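Local atomic coordinates of conserved membrane protein (Chlamydia abortus, PDB entry 6GZU), a protein that is a secreted Chlamydia effector of the CE clan, probably a cysteine-type deubiquitinating protease that combines this activity with acetylation and induces Golgi fragmentation. Residues 31-36 with 215-220; 208-213 with 232-237; 157-162 with 189-194; 16-19 with 25-28; 106-111 with 118-123. One frame throughout, in Å; residues are numbered along the deposited sequence. Where two conformers were deposited one is given.

The chain is one catalytic domain with a five-stranded mixed sheet. Along the sequence contact 4 closes first and contact 1 opens next, enclosing contact 5 and then contact 3; contacts 1 and 2 interlock. Contacts 1 and 2 share helix 204-217, contacts 1 and 4 helix 20-33. Contacts 2 and 4 have centres about 11 Å apart and touch, Asp213 reaching His26. Contacts 3 and 5, with centres about 18 Å apart, both reach the sheet, meeting where Ile157 and Leu161 pack on His107. Contacts 1 and 5 lie on opposite sides of the chain's centre. Together they join helices and sheet, and side chains of contacts 3, 4 and 5 approach, without touching, a probable Cys-His-Asp triad.

Contact 1 of 5, residues 31-36 with 215-220; sequences SEKHSD and YLDNPD
The His34 imidazole is sandwiched between aliphatic groups. Over one face sits CB of Leu216, 3.6 Å from the ring centroid and close to the ring normal, a CH-pi contact; CG of the adjacent Lys33 covers the opposite face, displaced toward the rim. Leu216 CD1 extends the cover, reaching 3.6 Å from His34 CD2. At the edge, in the ring plane, stands OD1 of Asp217, 3.4 Å from His34 CE1, with the carboxylate turned 57° from the ring. So polarised a C-H suits a neighbouring oxygen, while the opposing charges of Asp217 and Lys33 leave the protonation of the ring undecided.

Lys33 runs fully extended from a CG anti to its backbone nitrogen (chi1 176°), which carries the ammonium past the ring to the same aspartate. Its NZ forms a salt bridge with Asp217 OD2 at 3.0 Å, on the syn lone pair, and a weak second bond to Asp217 OD1 at 3.3 Å. A long, flexible lysine fits this solvent-facing side, while histidine offers a flat surface to leucine and an edge to aspartate.

Beyond the helix, Asn218 OD1 accepts from Asp220 N at 3.0 Å, and Asp220 goes on to pair with Arg144. The whole is a surface junction between the C-terminal ends of helices 20-33 and 204-217, finished on one side by an Asx turn, within the Ulp1-like protease fold.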
# COMPACT_ATOMS: atom_id res chain seq x y z
N SER A 31 -1.94 -11.74 -2.71
CA SER A 31 -3.24 -11.99 -2.09
C SER A 31 -3.69 -13.42 -2.30
O SER A 31 -4.52 -13.90 -1.55
CB SER A 31 -4.31 -11.02 -2.60
OG SER A 31 -4.79 -11.43 -3.88
N GLU A 32 -3.13 -14.12 -3.29
CA GLU A 32 -3.48 -15.52 -3.53
C GLU A 32 -2.75 -16.40 -2.53
O GLU A 32 -3.22 -17.49 -2.19
CB GLU A 32 -3.14 -15.94 -4.97
CG GLU A 32 -3.98 -15.18 -5.97
CD GLU A 32 -3.95 -15.75 -7.37
OE1 GLU A 32 -3.04 -16.57 -7.73
OE2 GLU A 32 -4.87 -15.35 -8.12
N LYS A 33 -1.61 -15.93 -2.05
CA LYS A 33 -0.85 -16.67 -1.05
C LYS A 33 -1.29 -16.32 0.38
O LYS A 33 -1.30 -17.19 1.27
CB LYS A 33 0.62 -16.33 -1.20
CG LYS A 33 1.50 -16.96 -0.17
CD LYS A 33 2.95 -16.68 -0.47
CE LYS A 33 3.80 -17.41 0.56
NZ LYS A 33 5.19 -16.87 0.64
N HIS A 34 -1.73 -15.08 0.57
CA HIS A 34 -2.06 -14.54 1.89
C HIS A 34 -3.50 -14.06 1.88
O HIS A 34 -3.79 -12.96 1.43
CB HIS A 34 -1.12 -13.37 2.21
CG HIS A 34 0.32 -13.78 2.30
ND1 HIS A 34 0.83 -14.47 3.38
CD2 HIS A 34 1.35 -13.62 1.43
CE1 HIS A 34 2.12 -14.72 3.17
NE2 HIS A 34 2.45 -14.21 1.99
N SER A 35 -4.41 -14.92 2.33
CA SER A 35 -5.82 -14.57 2.29
C SER A 35 -6.20 -13.39 3.18
O SER A 35 -7.28 -12.82 3.03
CB SER A 35 -6.68 -15.78 2.62
OG SER A 35 -6.46 -16.22 3.94
N ASP A 36 -5.33 -13.00 4.12
CA ASP A 36 -5.55 -11.87 5.02
C ASP A 36 -5.20 -10.53 4.39
O ASP A 36 -5.37 -9.49 5.01
CB ASP A 36 -4.68 -12.01 6.27
CG ASP A 36 -5.21 -13.02 7.26
OD1 ASP A 36 -6.42 -13.35 7.21
OD2 ASP A 36 -4.41 -13.48 8.11
N TYR A 215 7.66 -9.14 4.04
CA TYR A 215 6.93 -8.70 5.24
C TYR A 215 5.81 -9.66 5.57
O TYR A 215 5.55 -9.93 6.75
CB TYR A 215 6.37 -7.28 5.05
CG TYR A 215 5.47 -6.78 6.15
CD1 TYR A 215 4.11 -7.04 6.10
CD2 TYR A 215 5.97 -6.03 7.22
CE1 TYR A 215 3.26 -6.58 7.10
CE2 TYR A 215 5.13 -5.60 8.23
CZ TYR A 215 3.78 -5.89 8.17
OH TYR A 215 2.90 -5.45 9.14
N LEU A 216 5.10 -10.15 4.54
CA LEU A 216 3.94 -11.00 4.79
C LEU A 216 4.36 -12.38 5.35
O LEU A 216 3.55 -13.08 5.99
CB LEU A 216 3.08 -11.15 3.51
CG LEU A 216 2.32 -9.86 3.13
CD1 LEU A 216 1.69 -10.01 1.75
CD2 LEU A 216 1.21 -9.52 4.17
N ASP A 217 5.60 -12.80 5.08
CA ASP A 217 6.14 -14.01 5.71
C ASP A 217 6.77 -13.75 7.08
O ASP A 217 6.83 -14.64 7.92
CB ASP A 217 7.14 -14.71 4.79
CG ASP A 217 6.45 -15.41 3.61
OD1 ASP A 217 5.28 -15.82 3.74
OD2 ASP A 217 7.07 -15.52 2.55
N ASN A 218 7.23 -12.53 7.29
CA ASN A 218 7.88 -12.14 8.55
C ASN A 218 7.74 -10.64 8.74
O ASN A 218 8.45 -9.87 8.13
CB ASN A 218 9.37 -12.51 8.50
CG ASN A 218 10.14 -11.96 9.68
OD1 ASN A 218 9.57 -11.52 10.70
ND2 ASN A 218 11.47 -11.98 9.55
N PRO A 219 6.79 -10.20 9.57
CA PRO A 219 6.56 -8.75 9.67
C PRO A 219 7.69 -7.98 10.32
O PRO A 219 7.68 -6.75 10.26
CB PRO A 219 5.31 -8.63 10.53
CG PRO A 219 5.27 -9.93 11.27
CD PRO A 219 5.80 -10.97 10.33
N ASP A 220 8.65 -8.68 10.91
CA ASP A 220 9.89 -8.01 11.37
C ASP A 220 10.98 -7.88 10.31
O ASP A 220 12.08 -7.42 10.61
CB ASP A 220 10.45 -8.70 12.61
CG ASP A 220 9.52 -8.59 13.78
OD1 ASP A 220 9.10 -7.46 14.10
OD2 ASP A 220 9.16 -9.65 14.34

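Contact 2 of 5, residues 208-213 with 232-237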
# COMPACT_ATOMS: atom_id res chain seq x y z
N LEU A 208 9.40 -2.06 -3.31
CA LEU A 208 8.31 -2.10 -2.33
C LEU A 208 7.54 -3.41 -2.51
O LEU A 208 7.01 -3.95 -1.51
CB LEU A 208 7.40 -0.88 -2.47
CG LEU A 208 6.52 -0.77 -3.73
CD1 LEU A 208 5.18 -1.56 -3.55
CD2 LEU A 208 6.25 0.70 -4.06
N SER A 209 7.49 -3.98 -3.72
CA SER A 209 6.81 -5.25 -3.93
C SER A 209 7.58 -6.40 -3.27
O SER A 209 6.97 -7.29 -2.63
CB SER A 209 6.64 -5.52 -5.43
OG SER A 209 5.81 -4.53 -6.01
N LEU A 210 8.91 -6.39 -3.41
CA LEU A 210 9.75 -7.36 -2.71
C LEU A 210 9.58 -7.21 -1.19
O LEU A 210 9.46 -8.20 -0.46
CB LEU A 210 11.24 -7.15 -3.09
CG LEU A 210 12.38 -8.01 -2.54
CD1 LEU A 210 13.63 -7.80 -3.43
CD2 LEU A 210 12.74 -7.64 -1.09
N PHE A 211 9.57 -5.97 -0.70
CA PHE A 211 9.39 -5.78 0.73
C PHE A 211 8.09 -6.41 1.22
O PHE A 211 8.08 -7.10 2.26
CB PHE A 211 9.47 -4.30 1.13
CG PHE A 211 9.21 -4.08 2.58
CD1 PHE A 211 10.17 -4.45 3.53
CD2 PHE A 211 7.97 -3.62 2.99
CE1 PHE A 211 9.94 -4.33 4.89
CE2 PHE A 211 7.70 -3.45 4.36
CZ PHE A 211 8.71 -3.80 5.31
N LEU A 212 7.00 -6.11 0.54
CA LEU A 212 5.71 -6.63 1.02
C LEU A 212 5.74 -8.17 1.00
O LEU A 212 5.23 -8.82 1.90
CB LEU A 212 4.55 -6.13 0.17
CG LEU A 212 3.17 -6.61 0.67
CD1 LEU A 212 2.88 -6.07 2.07
CD2 LEU A 212 2.14 -6.12 -0.31
N ASP A 213 6.30 -8.74 -0.06
CA ASP A 213 6.48 -10.19 -0.19
C ASP A 213 7.12 -10.77 1.07
O ASP A 213 6.60 -11.71 1.69
CB ASP A 213 7.37 -10.43 -1.40
CG ASP A 213 7.14 -11.75 -2.02
OD1 ASP A 213 7.32 -12.77 -1.33
OD2 ASP A 213 6.81 -11.78 -3.22
N GLN A 232 21.56 -5.00 -6.86
CA GLN A 232 21.05 -5.29 -8.19
C GLN A 232 20.83 -6.78 -8.35
O GLN A 232 19.80 -7.21 -8.87
CB GLN A 232 21.98 -4.75 -9.27
CG GLN A 232 21.95 -3.23 -9.37
N TYR A 233 21.78 -7.58 -7.88
CA TYR A 233 21.65 -9.04 -7.98
C TYR A 233 20.47 -9.55 -7.15
O TYR A 233 19.78 -10.49 -7.54
CB TYR A 233 22.95 -9.74 -7.55
CG TYR A 233 23.89 -10.06 -8.68
CD1 TYR A 233 24.23 -9.09 -9.63
CD2 TYR A 233 24.47 -11.32 -8.77
CE1 TYR A 233 25.12 -9.37 -10.68
N PHE A 234 20.27 -8.92 -5.99
CA PHE A 234 19.16 -9.25 -5.07
C PHE A 234 17.81 -9.02 -5.75
O PHE A 234 16.92 -9.88 -5.70
CB PHE A 234 19.30 -8.39 -3.81
CG PHE A 234 18.29 -8.70 -2.73
CD1 PHE A 234 18.40 -9.85 -1.97
CD2 PHE A 234 17.29 -7.79 -2.43
CE1 PHE A 234 17.49 -10.11 -0.94
CE2 PHE A 234 16.38 -8.04 -1.39
CZ PHE A 234 16.47 -9.20 -0.66
N LEU A 235 17.64 -7.86 -6.36
CA LEU A 235 16.40 -7.51 -7.06
C LEU A 235 16.20 -8.43 -8.24
O LEU A 235 15.09 -8.84 -8.53
CB LEU A 235 16.49 -6.07 -7.58
CG LEU A 235 15.36 -5.07 -7.46
CD1 LEU A 235 14.83 -5.02 -6.00
CD2 LEU A 235 15.92 -3.71 -7.87
N GLN A 236 17.28 -8.72 -8.96
CA GLN A 236 17.16 -9.60 -10.12
C GLN A 236 16.68 -10.98 -9.72
O GLN A 236 15.88 -11.59 -10.43
CB GLN A 236 18.51 -9.74 -10.81
CG GLN A 236 18.44 -10.52 -12.08
CD GLN A 236 18.06 -9.64 -13.25
OE1 GLN A 236 16.94 -9.14 -13.33
NE2 GLN A 236 19.03 -9.41 -14.15
N GLU A 237 17.20 -11.48 -8.60
CA GLU A 237 16.78 -12.79 -8.09
C GLU A 237 15.28 -12.80 -7.80
O GLU A 237 14.59 -13.78 -8.08
CB GLU A 237 17.52 -13.09 -6.78
CG GLU A 237 17.30 -14.50 -6.24
CD GLU A 237 18.39 -14.93 -5.27
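Helices 204-217 and 228-241 come together here with the CA atoms of Leu210 and Leu235 7.9 Å apart, their closest pair of CA atoms, and each helix keeps its regular i to i+4 hydrogen bonds through the contact. Leu210 fills the gap. Its chain is extended, with CG anti to the backbone nitrogen (chi1 -180°), and it sends both methyls toward the other helix. Leu210 CD1 presses on Phe234 CE2 at 3.4 Å, a tight fit for two carbons, and Leu210 CD2 meets the same CE2 at 3.7 Å. The methyls approach the phenyl ring obliquely, CD1 also meeting Phe234 CD2 and CD2 also meeting Phe234 CZ. Leu210 CD1 also touches Leu235 CD1 at 4.0 Å, so this one methyl is shared between two successive residues of helix 228-241.

Phe234 likewise has CG anti to its backbone nitrogen (chi1 -175°), which swings the ring round toward Leu210 although its CB does not point there.

Phe234 also packs on Trp207 and Tyr221, and Leu235 on Ile206 and Phe15. From another side of helix 204-217, Leu212 lies against Leu137 and Ile139 of strand 134-141, while Phe211 stacks with Phe150.

With no hydrogen bond or charge across the interface, the two helices adhere through shape and the hydrophobic effect: branched leucine methyls fit beside a broad phenyl ring, and burying these apolar surfaces from water supplies the cohesion.

Contact 3 of 5, residues 157-162 with 189-194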
# COMPACT_ATOMS: atom_id res chain seq x y z
N ILE A 157 10.01 11.38 0.57
CA ILE A 157 8.88 12.23 0.86
C ILE A 157 9.16 13.10 2.08
O ILE A 157 9.54 12.59 3.16
CB ILE A 157 7.59 11.42 1.12
CG1 ILE A 157 7.39 10.36 0.03
CG2 ILE A 157 6.37 12.37 1.22
CD1 ILE A 157 6.01 9.67 0.17
N ASN A 158 9.03 14.41 1.94
CA ASN A 158 9.29 15.28 3.08
C ASN A 158 8.48 14.86 4.29
O ASN A 158 7.29 14.53 4.15
CB ASN A 158 8.94 16.72 2.76
CG ASN A 158 9.59 17.68 3.72
OD1 ASN A 158 9.21 17.81 4.88
ND2 ASN A 158 10.62 18.34 3.23
N ASN A 159 9.09 14.85 5.48
CA ASN A 159 8.37 14.45 6.69
C ASN A 159 7.11 15.28 6.90
O ASN A 159 6.11 14.77 7.46
CB ASN A 159 9.22 14.64 7.94
CG ASN A 159 10.26 13.58 8.12
OD1 ASN A 159 10.22 12.55 7.49
ND2 ASN A 159 11.21 13.84 9.02
N ARG A 160 7.15 16.54 6.49
CA ARG A 160 6.00 17.44 6.62
C ARG A 160 4.77 16.96 5.88
O ARG A 160 3.62 17.36 6.24
CB ARG A 160 6.39 18.88 6.18
CG ARG A 160 7.39 19.55 7.10
CD ARG A 160 7.84 20.95 6.59
N LEU A 161 4.96 16.10 4.88
CA LEU A 161 3.86 15.59 4.10
C LEU A 161 3.46 14.18 4.49
O LEU A 161 2.25 13.87 4.56
CB LEU A 161 4.21 15.63 2.61
CG LEU A 161 4.36 17.01 2.01
CD1 LEU A 161 4.58 16.88 0.51
CD2 LEU A 161 3.17 17.92 2.31
N ILE A 162 4.44 13.31 4.71
CA ILE A 162 4.13 11.91 4.99
C ILE A 162 3.81 11.69 6.46
O ILE A 162 2.88 10.94 6.77
CB ILE A 162 5.23 10.89 4.49
CG1 ILE A 162 4.75 9.44 4.62
CG2 ILE A 162 6.59 11.08 5.20
CD1 ILE A 162 3.48 9.14 3.87
N VAL A 189 3.90 3.69 14.50
CA VAL A 189 4.37 4.00 13.15
C VAL A 189 5.81 3.55 13.01
O VAL A 189 6.70 3.95 13.78
CB VAL A 189 4.25 5.53 12.85
CG1 VAL A 189 4.85 5.89 11.44
CG2 VAL A 189 2.78 5.98 12.96
N LYS A 190 6.08 2.77 11.97
CA LYS A 190 7.44 2.29 11.70
C LYS A 190 7.86 2.71 10.27
O LYS A 190 7.32 2.19 9.30
CB LYS A 190 7.47 0.73 11.77
CG LYS A 190 7.10 0.15 13.15
CD LYS A 190 7.12 -1.38 13.15
CE LYS A 190 6.92 -1.91 14.57
NZ LYS A 190 6.78 -3.42 14.62
N LYS A 191 8.77 3.66 10.16
CA LYS A 191 9.32 4.05 8.87
C LYS A 191 10.59 3.20 8.76
O LYS A 191 11.66 3.57 9.26
CB LYS A 191 9.60 5.55 8.86
CG LYS A 191 8.27 6.38 9.04
CD LYS A 191 8.54 7.90 9.01
CE LYS A 191 8.80 8.45 7.59
NZ LYS A 191 9.18 9.91 7.64
N VAL A 192 10.49 2.05 8.07
CA VAL A 192 11.44 0.96 8.29
C VAL A 192 12.79 1.14 7.60
O VAL A 192 13.78 0.58 8.05
CB VAL A 192 10.86 -0.41 7.89
CG1 VAL A 192 9.74 -0.77 8.89
CG2 VAL A 192 10.37 -0.40 6.44
N ILE A 193 12.85 1.91 6.51
CA ILE A 193 14.13 2.12 5.79
C ILE A 193 14.78 3.41 6.29
O ILE A 193 14.24 4.52 6.08
CB ILE A 193 13.88 2.22 4.27
CG1 ILE A 193 13.11 1.00 3.79
CG2 ILE A 193 15.18 2.41 3.49
CD1 ILE A 193 13.75 -0.31 4.24
N LYS A 194 15.93 3.29 6.95
CA LYS A 194 16.60 4.46 7.48
C LYS A 194 17.70 4.92 6.55
O LYS A 194 18.07 6.09 6.59
CB LYS A 194 17.17 4.20 8.88
CG LYS A 194 16.18 3.69 9.90
CD LYS A 194 14.79 4.38 9.86
CE LYS A 194 14.77 5.91 10.12
NZ LYS A 194 13.35 6.41 10.44
O HOH W 1 10.06 10.38 4.92
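NZ of Lys191 gathers several oxygen atoms. It donates to water 1 at 2.9 Å, and the water, lying 2.9 Å from Ile157 O, bridges the lysine to the main chain just before helix 159-174. The strongest partner is Asp163, whose OD1 makes a salt bridge with the ammonium. Asn159 OD1 also comes to 2.8 Å from Lys191 NZ, but the angle is too poor for a hydrogen bond, so its part is probably a dipole facing a charge.

A bend at chi3 (76°) in an otherwise extended lysine turns the ammonium onto the first turn of the helix. Beside the ammonium lies a methyl: Ile162 CG2 is 3.7 Å from Lys191 NZ and 4.2 Å from Lys191 CE, the two side chains running past each other in opposite directions. Isoleucine suits the buried side, where it also packs on Phe149, whereas Asn159 belongs at the surface.

The helix is started by Asn158 as N-cap. Its OD1 takes the N-H of Arg160 at 2.9 Å, in the carbonyl plane on a lone pair, and its backbone O accepts from both Leu161 and Ile162.

These residues tie strand 188-191 to the helix of a beta-alpha-beta unit. A helix start, with its outward N-H groups, would by itself be unfavourable to an ammonium; the aspartate, the side-chain oxygen of Asn159 and the water probably compensate, keeping the lysine charged in a partly buried place.

Contact 4 of 5, residues 16-19 with 25-28; sequences SSWD and THLI
CZ3 of Trp18, at the far rim of the indole, reaches CB of His26 at 3.8 Å and His26 CG at 4.1 Å, an apolar and aromatic contact across the turn from the loop into helix 20-33. The rings meet obliquely, with planes at 52° and the indole six-membered ring centroid 5.9 Å from that of the imidazole, so neither ring lies flat on the other. In Trp18, CG is anti to the carbonyl carbon (chi1 -84°), and this swings the long indole off the loop toward the helix. Its size lets it also cover Ile206 and Ser209 of helix 204-217 and Phe238 and Leu239 of helix 228-241. Phe238 in turn meets the His26 ring edge-to-face.

Hydrogen bonds fix the imidazole from its two nitrogens. His26 ND1 is bonded to Arg29 NH1 and His26 NE2 to Asp213 OD2, so the ring links its own helix to helix 204-217. A histidine suits a buried place of this kind, offering carbon surface to tryptophan and two polar ends to charged neighbours.

At the helix start, Asp19 is the N-cap: its side chain caps a backbone N of the first turn, and its own N is bonded to Glu22 OE1, consistent with a capping box.

Since arginine must donate to ND1, the proton of His26 probably sits on NE2, facing Asp213, which would hold the ring's tilt against Trp18 and make this buried polar group satisfied rather than costly.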
# COMPACT_ATOMS: atom_id res chain seq x y z
N SER A 16 13.60 -2.84 -15.85
CA SER A 16 12.43 -2.10 -16.27
C SER A 16 11.62 -1.80 -14.99
O SER A 16 11.35 -2.69 -14.20
CB SER A 16 11.61 -2.93 -17.27
OG SER A 16 12.46 -3.52 -18.27
N SER A 17 11.30 -0.52 -14.78
CA SER A 17 10.50 -0.05 -13.65
C SER A 17 9.14 -0.73 -13.64
O SER A 17 8.67 -1.29 -14.66
CB SER A 17 10.25 1.44 -13.83
OG SER A 17 9.64 1.63 -15.08
N TRP A 18 8.50 -0.65 -12.49
CA TRP A 18 7.17 -1.20 -12.31
C TRP A 18 6.24 -0.01 -12.10
O TRP A 18 6.54 0.87 -11.27
CB TRP A 18 7.14 -2.14 -11.10
CG TRP A 18 7.59 -3.55 -11.41
CD1 TRP A 18 8.31 -3.96 -12.49
CD2 TRP A 18 7.33 -4.72 -10.61
NE1 TRP A 18 8.52 -5.33 -12.41
CE2 TRP A 18 7.94 -5.81 -11.26
CE3 TRP A 18 6.67 -4.93 -9.39
CZ2 TRP A 18 7.88 -7.11 -10.76
CZ3 TRP A 18 6.61 -6.22 -8.88
CH2 TRP A 18 7.22 -7.30 -9.57
N ASP A 19 5.17 0.06 -12.89
CA ASP A 19 4.16 1.12 -12.82
C ASP A 19 3.04 0.63 -11.88
O ASP A 19 3.14 -0.45 -11.29
CB ASP A 19 3.64 1.51 -14.24
CG ASP A 19 2.92 0.33 -15.00
OD1 ASP A 19 2.59 -0.71 -14.39
OD2 ASP A 19 2.67 0.42 -16.24
N THR A 25 -0.35 -5.95 -9.76
CA THR A 25 -0.33 -7.36 -10.16
C THR A 25 0.39 -8.15 -9.08
O THR A 25 -0.06 -9.25 -8.74
CB THR A 25 0.39 -7.52 -11.52
OG1 THR A 25 -0.42 -6.89 -12.52
CG2 THR A 25 0.58 -9.00 -11.96
N HIS A 26 1.52 -7.64 -8.57
CA HIS A 26 2.20 -8.35 -7.49
C HIS A 26 1.37 -8.43 -6.21
O HIS A 26 1.41 -9.45 -5.52
CB HIS A 26 3.62 -7.83 -7.23
CG HIS A 26 4.46 -8.83 -6.49
ND1 HIS A 26 4.80 -10.05 -7.05
CD2 HIS A 26 4.95 -8.83 -5.23
CE1 HIS A 26 5.51 -10.74 -6.17
NE2 HIS A 26 5.59 -10.03 -5.05
N LEU A 27 0.66 -7.37 -5.87
CA LEU A 27 -0.25 -7.42 -4.72
C LEU A 27 -1.30 -8.50 -4.89
O LEU A 27 -1.55 -9.28 -3.97
CB LEU A 27 -0.85 -6.04 -4.42
CG LEU A 27 0.04 -5.06 -3.66
CD1 LEU A 27 1.47 -4.93 -4.02
CD2 LEU A 27 -0.68 -3.68 -3.69
N ILE A 28 -1.89 -8.61 -6.09
CA ILE A 28 -2.87 -9.65 -6.34
C ILE A 28 -2.22 -11.04 -6.23
O ILE A 28 -2.80 -11.98 -5.64
CB ILE A 28 -3.54 -9.48 -7.74
CG1 ILE A 28 -4.47 -8.26 -7.75
CG2 ILE A 28 -4.33 -10.75 -8.18
CD1 ILE A 28 -5.69 -8.38 -6.77

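Contact 5 of 5, residues 106-111 with 118-123; sequences WHHPSA and NSMMLS
A methionine methyl sits almost squarely on an imidazole: Met120 CE lies 3.5 Å from the centroid of the His108 ring and 15° off its normal, a CH-pi contact over the ring centre. Pro109 CD covers the opposite face, so the imidazole is sandwiched between two aliphatic groups. A bend at chi3 (58°) folds the methyl of Met120 back onto the ring, while its sulfur faces the turn. Met120 SD is 3.2 Å from Ser110 OG and 4.0 Å from Ala111 CB, and Met120 CB comes obliquely to within 3.8 Å of Trp106 CH2. A soft, unbranched methionine can follow such an uneven surface.

The second part of the contact is Trp106 against Met121. The backbone itself takes part: Met121 CA makes a CH-pi contact, 3.7 Å from the centroid of the Trp106 six-membered ring. Met121 CB and CG spread along the same face, CB coming 3.7 Å from Trp106 CE3. Met121 SD may add a looser, oblique Met-aromatic contact to the five-membered ring, but this is doubtful, since the residue has two modelled conformers. The indole NE1 is bonded to Ser133 OG, and Trp135 meets the ring edge-to-face.

The type I turn from His108 to Ala111 is braced by Ser110 N, which donates to His108 ND1 at 3.0 Å, nearly straight and in the ring plane.

With ND1 engaged as an acceptor, His108 is probably neutral with its proton on NE2, a state that suits a ring pressed between apolar carbons. Helix 114-124 is thus held to the end of strand 100-107 by dispersion and weak CH-pi forces.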
# COMPACT_ATOMS: atom_id res chain seq x y z
N TRP A 106 2.05 7.06 -4.34
CA TRP A 106 2.74 7.79 -5.41
C TRP A 106 3.08 9.19 -4.91
O TRP A 106 2.28 9.83 -4.25
CB TRP A 106 1.79 7.93 -6.59
CG TRP A 106 2.43 8.48 -7.80
CD1 TRP A 106 2.99 7.77 -8.83
CD2 TRP A 106 2.54 9.88 -8.18
NE1 TRP A 106 3.47 8.62 -9.80
CE2 TRP A 106 3.21 9.92 -9.43
CE3 TRP A 106 2.16 11.09 -7.58
CZ2 TRP A 106 3.49 11.11 -10.09
CZ3 TRP A 106 2.47 12.29 -8.23
CH2 TRP A 106 3.11 12.29 -9.47
N HIS A 107 4.30 9.66 -5.21
CA HIS A 107 4.73 11.00 -4.79
C HIS A 107 5.58 11.70 -5.82
O HIS A 107 6.37 11.06 -6.50
CB HIS A 107 5.54 10.92 -3.49
CG HIS A 107 5.80 12.26 -2.89
ND1 HIS A 107 4.80 13.04 -2.36
CD2 HIS A 107 6.96 12.96 -2.72
CE1 HIS A 107 5.32 14.17 -1.90
NE2 HIS A 107 6.62 14.15 -2.10
N HIS A 108 5.45 13.01 -5.86
CA HIS A 108 6.37 13.86 -6.62
C HIS A 108 6.60 15.09 -5.77
O HIS A 108 5.64 15.68 -5.26
CB HIS A 108 5.77 14.27 -7.96
CG HIS A 108 6.79 14.89 -8.87
ND1 HIS A 108 7.24 16.18 -8.71
CD2 HIS A 108 7.45 14.39 -9.94
CE1 HIS A 108 8.13 16.45 -9.65
NE2 HIS A 108 8.27 15.38 -10.41
N PRO A 109 7.87 15.50 -5.61
CA PRO A 109 8.17 16.63 -4.72
C PRO A 109 7.67 18.00 -5.20
O PRO A 109 7.66 18.94 -4.38
CB PRO A 109 9.72 16.64 -4.65
CG PRO A 109 10.14 15.26 -5.18
CD PRO A 109 9.08 14.85 -6.15
N SER A 110 7.28 18.14 -6.47
CA SER A 110 6.88 19.46 -6.96
C SER A 110 5.43 19.82 -6.64
O SER A 110 5.04 20.98 -6.78
CB SER A 110 7.12 19.60 -8.46
OG SER A 110 6.23 18.70 -9.13
N ALA A 111 4.67 18.84 -6.19
CA ALA A 111 3.27 19.02 -5.82
C ALA A 111 3.13 19.39 -4.34
O ALA A 111 3.63 18.68 -3.46
CB ALA A 111 2.51 17.77 -6.09
N ASN A 118 -2.68 15.41 -7.43
CA ASN A 118 -3.56 14.60 -8.26
C ASN A 118 -3.42 14.75 -9.76
O ASN A 118 -3.46 13.76 -10.51
CB ASN A 118 -4.99 14.72 -7.81
CG ASN A 118 -5.40 13.51 -7.10
OD1 ASN A 118 -4.82 13.17 -6.06
ND2 ASN A 118 -6.30 12.76 -7.71
N SER A 119 -3.23 15.99 -10.21
CA SER A 119 -3.10 16.25 -11.62
C SER A 119 -1.83 15.59 -12.13
O SER A 119 -1.83 14.96 -13.20
CB SER A 119 -3.06 17.74 -11.89
OG SER A 119 -2.83 17.95 -13.26
N MET A 120 -0.75 15.76 -11.37
CA MET A 120 0.51 15.12 -11.72
C MET A 120 0.36 13.61 -11.73
O MET A 120 0.78 12.95 -12.67
CB MET A 120 1.61 15.53 -10.76
CG MET A 120 1.91 16.98 -10.79
SD MET A 120 3.49 17.28 -9.95
CE MET A 120 4.49 16.21 -10.99
N MET A 121 -0.27 13.05 -10.72
CA MET A 121 -0.37 11.61 -10.66
C MET A 121 -1.17 11.04 -11.84
O MET A 121 -0.77 10.04 -12.47
CB MET A 121 -1.03 11.18 -9.36
CG MET A 121 -1.06 9.69 -9.27
SD MET A 121 -1.73 9.18 -7.74
CE MET A 121 -3.42 9.81 -7.84
N LEU A 122 -2.30 11.67 -12.11
CA LEU A 122 -3.17 11.20 -13.18
C LEU A 122 -2.43 11.19 -14.51
O LEU A 122 -2.66 10.32 -15.35
CB LEU A 122 -4.45 12.05 -13.27
CG LEU A 122 -5.39 12.05 -12.04
CD1 LEU A 122 -6.70 12.76 -12.35
CD2 LEU A 122 -5.65 10.66 -11.49
N SER A 123 -1.49 12.11 -14.71
CA SER A 123 -0.75 12.09 -15.96
C SER A 123 0.31 10.96 -16.05
O SER A 123 0.57 10.46 -17.15
CB SER A 123 -0.12 13.45 -16.24
OG SER A 123 1.09 13.60 -15.53